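Long-range contacts in large adhesion protein (Lap) involved in biofilm formation (Marinobacter hydrocarbonoclasticus, PDB 6XI3), which probably serves as a cell-surface adhesin in biofilm formation, its tandem Ig-like beta-sandwich repeats extended and held by calcium ions bound between them: residues Ile63-Gly68 with Ser91-Gly96; Asp121-Asp126 with Thr146-Ala151. One frame throughout, in Å; residues are numbered along the deposited sequence.

Interaction 1 (Ile63-Gly68 with Ser91-Gly96). With CA (calcium ion), chain E.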
loop_
_atom_site.group_PDB
_atom_site.type_symbol
_atom_site.label_atom_id
_atom_site.label_comp_id
_atom_site.label_asym_id
_atom_site.label_seq_id
_atom_site.Cartn_x
_atom_site.Cartn_y
_atom_site.Cartn_z
ATOM N N ILE A 63 7.818 8.393 56.706
ATOM C CA ILE A 63 6.885 8.402 55.556
ATOM C C ILE A 63 7.650 7.726 54.432
ATOM O O ILE A 63 8.726 8.234 54.091
ATOM C CB ILE A 63 6.439 9.816 55.188
ATOM C CG1 ILE A 63 6.086 10.626 56.438
ATOM C CG2 ILE A 63 5.288 9.705 54.196
ATOM C CD1 ILE A 63 5.544 11.979 56.132
ATOM N N THR A 64 7.129 6.592 53.968
ATOM C CA THR A 64 7.742 5.748 52.926
ATOM C C THR A 64 6.879 5.798 51.664
ATOM O O THR A 64 5.651 5.606 51.747
ATOM C CB THR A 64 7.898 4.302 53.423
ATOM O OG1 THR A 64 8.592 4.396 54.659
ATOM C CG2 THR A 64 8.651 3.408 52.468
ATOM N N ASP A 65 7.519 5.955 50.516
ATOM C CA ASP A 65 6.770 6.048 49.240
ATOM C C ASP A 65 6.804 4.692 48.510
ATOM O O ASP A 65 7.407 3.719 49.031
ATOM C CB ASP A 65 7.319 7.226 48.438
ATOM C CG ASP A 65 8.683 6.959 47.841
ATOM O OD1 ASP A 65 9.125 5.780 47.900
ATOM O OD2 ASP A 65 9.279 7.917 47.282
ATOM N N SER A 66 6.182 4.655 47.327
ATOM C CA SER A 66 6.017 3.472 46.450
ATOM C C SER A 66 7.373 2.935 45.963
ATOM O O SER A 66 7.385 1.842 45.420
ATOM C CB SER A 66 5.111 3.819 45.277
ATOM O OG SER A 66 5.640 4.908 44.535
ATOM N N ALA A 67 8.461 3.690 46.085
ATOM C CA ALA A 67 9.819 3.284 45.643
ATOM C C ALA A 67 10.738 2.956 46.841
ATOM O O ALA A 67 11.960 2.750 46.621
ATOM C CB ALA A 67 10.407 4.390 44.808
ATOM N N GLY A 68 10.223 3.014 48.071
ATOM C CA GLY A 68 11.030 2.831 49.297
ATOM C C GLY A 68 11.802 4.060 49.774
ATOM O O GLY A 68 12.485 3.926 50.781
ATOM N N SER A 91 8.610 16.373 49.155
ATOM C CA SER A 91 9.122 16.623 47.784
ATOM C C SER A 91 10.170 15.567 47.412
ATOM O O SER A 91 10.348 15.340 46.230
ATOM C CB SER A 91 9.666 18.014 47.624
ATOM O OG SER A 91 10.820 18.177 48.424
ATOM N N SER A 92 10.824 14.928 48.379
ATOM C CA SER A 92 11.782 13.822 48.121
ATOM C C SER A 92 11.027 12.553 47.695
ATOM O O SER A 92 11.676 11.638 47.215
ATOM C CB SER A 92 12.662 13.571 49.322
ATOM O OG SER A 92 11.907 13.083 50.428
ATOM N N LEU A 93 9.716 12.455 47.908
ATOM C CA LEU A 93 9.013 11.179 47.680
ATOM C C LEU A 93 8.432 11.195 46.265
ATOM O O LEU A 93 8.181 12.299 45.724
ATOM C CB LEU A 93 7.920 10.950 48.717
ATOM C CG LEU A 93 8.412 10.964 50.167
ATOM C CD1 LEU A 93 7.266 10.678 51.128
ATOM C CD2 LEU A 93 9.542 9.974 50.365
ATOM N N VAL A 94 8.229 10.001 45.715
ATOM C CA VAL A 94 7.551 9.820 44.403
ATOM C C VAL A 94 6.070 9.547 44.637
ATOM O O VAL A 94 5.699 9.130 45.736
ATOM C CB VAL A 94 8.218 8.729 43.549
ATOM C CG1 VAL A 94 9.652 9.106 43.237
ATOM C CG2 VAL A 94 8.122 7.335 44.160
ATOM N N ASP A 95 5.277 9.751 43.587
ATOM C CA ASP A 95 3.813 9.549 43.574
ATOM C C ASP A 95 3.482 8.079 43.851
ATOM O O ASP A 95 4.319 7.194 43.602
ATOM C CB ASP A 95 3.201 10.050 42.255
ATOM C CG ASP A 95 3.070 11.564 42.147
ATOM O OD1 ASP A 95 3.543 12.275 43.088
ATOM O OD2 ASP A 95 2.457 12.028 41.150
ATOM N N GLY A 96 2.250 7.863 44.290
ATOM C CA GLY A 96 1.708 6.554 44.664
ATOM C C GLY A 96 1.344 6.547 46.135
ATOM O O GLY A 96 1.067 7.638 46.700
HETATM CA CA CA E . 1.134 11.337 39.447
HETATM O O HOH W 1 4.475 6.829 46.465
HETATM O O HOH W 2 -0.306 10.894 37.596
#
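An Asx turn follows strand 58-64, and its Asp65 carboxylate receives segment 91-96, which carries a ligand of the calcium site at the junction of two Ig-like beta-sandwich repeats. Asp65 OD2 accepts from Val94 N at 2.8 Å. The bond is nearly straight, 170° at the hydrogen, and meets OD2 on its anti side, 29° out of the carboxylate plane. The other oxygen, OD1, takes Ala67 N from above that plane, which makes the Asx turn within the type I turn Asp65-Gly68. Asn69 ND2 also donates to OD2, so several N-H groups fix the rotation of this buried carboxylate. Its CG lies between the backbone N and the carbonyl carbon (chi1 73°), a position that lets one carboxylate serve its own turn and the facing loop.

Ser66 OG donates to Asp95 O at 2.8 Å. Val94 CG2 packs against the turn, 3.4 Å from Asp65 OD2, 3.5 Å from Ser66 OG and 3.8 Å from Ala67 CB. Water 1 joins the two backbones: it accepts from Ser66 N and donates to Val94 O. Deeper in, Leu93 CD1 meets Ile63 CG2 at 3.8 Å, the two side chains crossing at about a right angle.

The CB of Asp95 is directed away from the turn. Its OD2 binds calcium at 2.3 Å and its OD1 accepts from Ala122 N. Leu93 also packs on Val71 of strand 70-76 and on Leu120 of strand 111-120. The contact lies at one end of the four-stranded sheet, where the chain leaves strand 58-64 and enters strand 96-105.

Interaction 2 (Asp121-Asp126 with Thr146-Ala151). With CA (calcium ion), chain E.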
loop_
_atom_site.group_PDB
_atom_site.type_symbol
_atom_site.label_atom_id
_atom_site.label_comp_id
_atom_site.label_asym_id
_atom_site.label_seq_id
_atom_site.Cartn_x
_atom_site.Cartn_y
_atom_site.Cartn_z
ATOM N N ASP A 121 0.113 12.643 44.562
ATOM C CA ASP A 121 -0.027 12.888 43.102
ATOM C C ASP A 121 0.381 14.330 42.818
ATOM O O ASP A 121 -0.486 15.168 42.606
ATOM C CB ASP A 121 -1.417 12.525 42.600
ATOM C CG ASP A 121 -1.527 12.558 41.070
ATOM O OD1 ASP A 121 -0.486 12.656 40.356
ATOM O OD2 ASP A 121 -2.637 12.433 40.616
ATOM N N ALA A 122 1.674 14.573 42.964
ATOM C CA ALA A 122 2.342 15.861 42.779
ATOM C C ALA A 122 2.784 15.985 41.324
ATOM O O ALA A 122 3.101 17.097 40.970
ATOM C CB ALA A 122 3.530 15.973 43.703
ATOM N N THR A 123 2.865 14.890 40.555
ATOM C CA THR A 123 3.395 14.929 39.155
ATOM C C THR A 123 2.375 14.324 38.174
ATOM O O THR A 123 1.920 13.183 38.397
ATOM C CB THR A 123 4.770 14.255 39.075
ATOM O OG1 THR A 123 5.617 14.825 40.068
ATOM C CG2 THR A 123 5.452 14.438 37.738
ATOM N N ALA A 124 2.006 15.071 37.127
ATOM C CA ALA A 124 1.104 14.597 36.053
ATOM C C ALA A 124 1.854 13.532 35.246
ATOM O O ALA A 124 2.997 13.787 34.869
ATOM C CB ALA A 124 0.643 15.743 35.165
ATOM N N GLY A 125 1.251 12.360 35.051
ATOM C CA GLY A 125 1.832 11.297 34.221
ATOM C C GLY A 125 1.746 11.686 32.750
ATOM O O GLY A 125 0.726 12.306 32.366
ATOM N N ASP A 126 2.777 11.371 31.976
ATOM C CA ASP A 126 2.807 11.703 30.525
ATOM C C ASP A 126 3.739 10.720 29.830
ATOM O O ASP A 126 4.630 10.155 30.486
ATOM C CB ASP A 126 3.232 13.166 30.318
ATOM C CG ASP A 126 2.812 13.779 28.986
ATOM O OD1 ASP A 126 1.825 13.313 28.418
ATOM O OD2 ASP A 126 3.492 14.713 28.533
ATOM N N THR A 146 10.044 9.668 26.031
ATOM C CA THR A 146 10.188 10.313 27.350
ATOM C C THR A 146 8.981 9.854 28.133
ATOM O O THR A 146 7.966 9.529 27.497
ATOM C CB THR A 146 10.225 11.852 27.272
ATOM O OG1 THR A 146 8.960 12.290 26.766
ATOM C CG2 THR A 146 11.339 12.377 26.404
ATOM N N THR A 147 9.084 9.869 29.456
ATOM C CA THR A 147 7.907 9.695 30.324
ATOM C C THR A 147 7.997 10.698 31.458
ATOM O O THR A 147 9.094 11.158 31.739
ATOM C CB THR A 147 7.813 8.252 30.851
ATOM O OG1 THR A 147 8.931 7.994 31.696
ATOM C CG2 THR A 147 7.758 7.248 29.721
ATOM N N THR A 148 6.872 10.911 32.124
ATOM C CA THR A 148 6.758 11.695 33.369
ATOM C C THR A 148 5.928 10.860 34.345
ATOM O O THR A 148 4.880 10.352 33.938
ATOM C CB THR A 148 6.105 13.059 33.079
ATOM O OG1 THR A 148 6.896 13.700 32.085
ATOM C CG2 THR A 148 6.024 13.950 34.294
ATOM N N ASP A 149 6.383 10.739 35.594
ATOM C CA ASP A 149 5.702 9.959 36.654
ATOM C C ASP A 149 5.530 8.479 36.276
ATOM O O ASP A 149 4.591 7.855 36.756
ATOM C CB ASP A 149 4.329 10.532 37.004
ATOM C CG ASP A 149 3.939 10.135 38.430
ATOM O OD1 ASP A 149 4.873 9.826 39.172
ATOM O OD2 ASP A 149 2.726 10.080 38.740
ATOM N N VAL A 150 6.419 7.924 35.471
ATOM C CA VAL A 150 6.502 6.455 35.232
ATOM C C VAL A 150 7.787 5.948 35.884
ATOM O O VAL A 150 8.835 6.544 35.622
ATOM C CB VAL A 150 6.494 6.136 33.726
ATOM C CG1 VAL A 150 6.639 4.631 33.477
ATOM C CG2 VAL A 150 5.252 6.696 33.072
ATOM N N ALA A 151 7.694 4.899 36.706
ATOM C CA ALA A 151 8.814 4.409 37.544
ATOM C C ALA A 151 9.916 3.869 36.649
ATOM O O ALA A 151 9.638 3.110 35.728
ATOM C CB ALA A 151 8.354 3.331 38.513
HETATM CA CA CA E . 1.134 11.337 39.447
HETATM O O HOH W 2 -0.306 10.894 37.596
#
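Asp121 and Asp149 both carry CG anti to the backbone N (chi1 -171° and -155°), and this brings one oxygen of each to the same calcium ion. Asp149 OD2 binds it at 2.1 Å and Asp121 OD1 at 2.3 Å. The backbone oxygen Thr123 O is a third ligand, also at 2.3 Å. Water 2 is a fourth. Asp95 and Asn205 complete the site. The two carboxylates stay apart, with Asp121 OD1 4.4 Å from Asp149 OD2. The metal between them probably offsets the repulsion of their charges. Asp149 OD1 is turned from the metal and forms a salt bridge with Arg204 NH1, so both oxygens of this buried carboxylate have partners.

Beside the metal, the methyl groups of Thr123 and Thr148 meet, CG2 to CG2, at 3.5 Å. The two side chains cross at about a right angle. Thr148 CG2 also lies against the backbone oxygen of Ala124. Gly125 CA passes close to Thr148 O and makes a CA-H...O contact. On the same side it also lies against Asp149 CB.

Further along, Asp126 and Thr148 form an antiparallel hydrogen-bonded pair. Asp126 N donates to Thr148 O at 3.1 Å, and Thr148 N donates to Asp126 O at 2.9 Å. Their side chains lie on the same face of the sheet, CB to CB 4.0 Å. Asp126 O receives a further CA-H...O contact from Thr147 CA.

The arrangement is that of a calcium-bound linker between tandem beta-sandwich domains: loop 121-125 leaves strand 111-120 of one sandwich and runs into strand 126-135 of the next, paired there with strand 140-148.

In the fold
Interactions 1 and 2 follow one another along the chain, their centres about 13 Å apart, and meet at one calcium ion. Interaction 1 supplies Asp95 from the first repeat. Interaction 2 supplies Asp121 and Thr123 from the linker and Asp149 from the second repeat. Asn205, from a loop of the second repeat, and water 2, which both contacts share, make up the rest. The two also touch directly: Asp95 OD2 lies 3.0 Å from Thr123 N and Asp95 OD1 3.0 Å from Ala122 N, both probable hydrogen bonds. Asp95 thus probably holds the linker backbone as well as the metal. Similar sites recur further along the chain, consistent with calcium keeping the repeats extended.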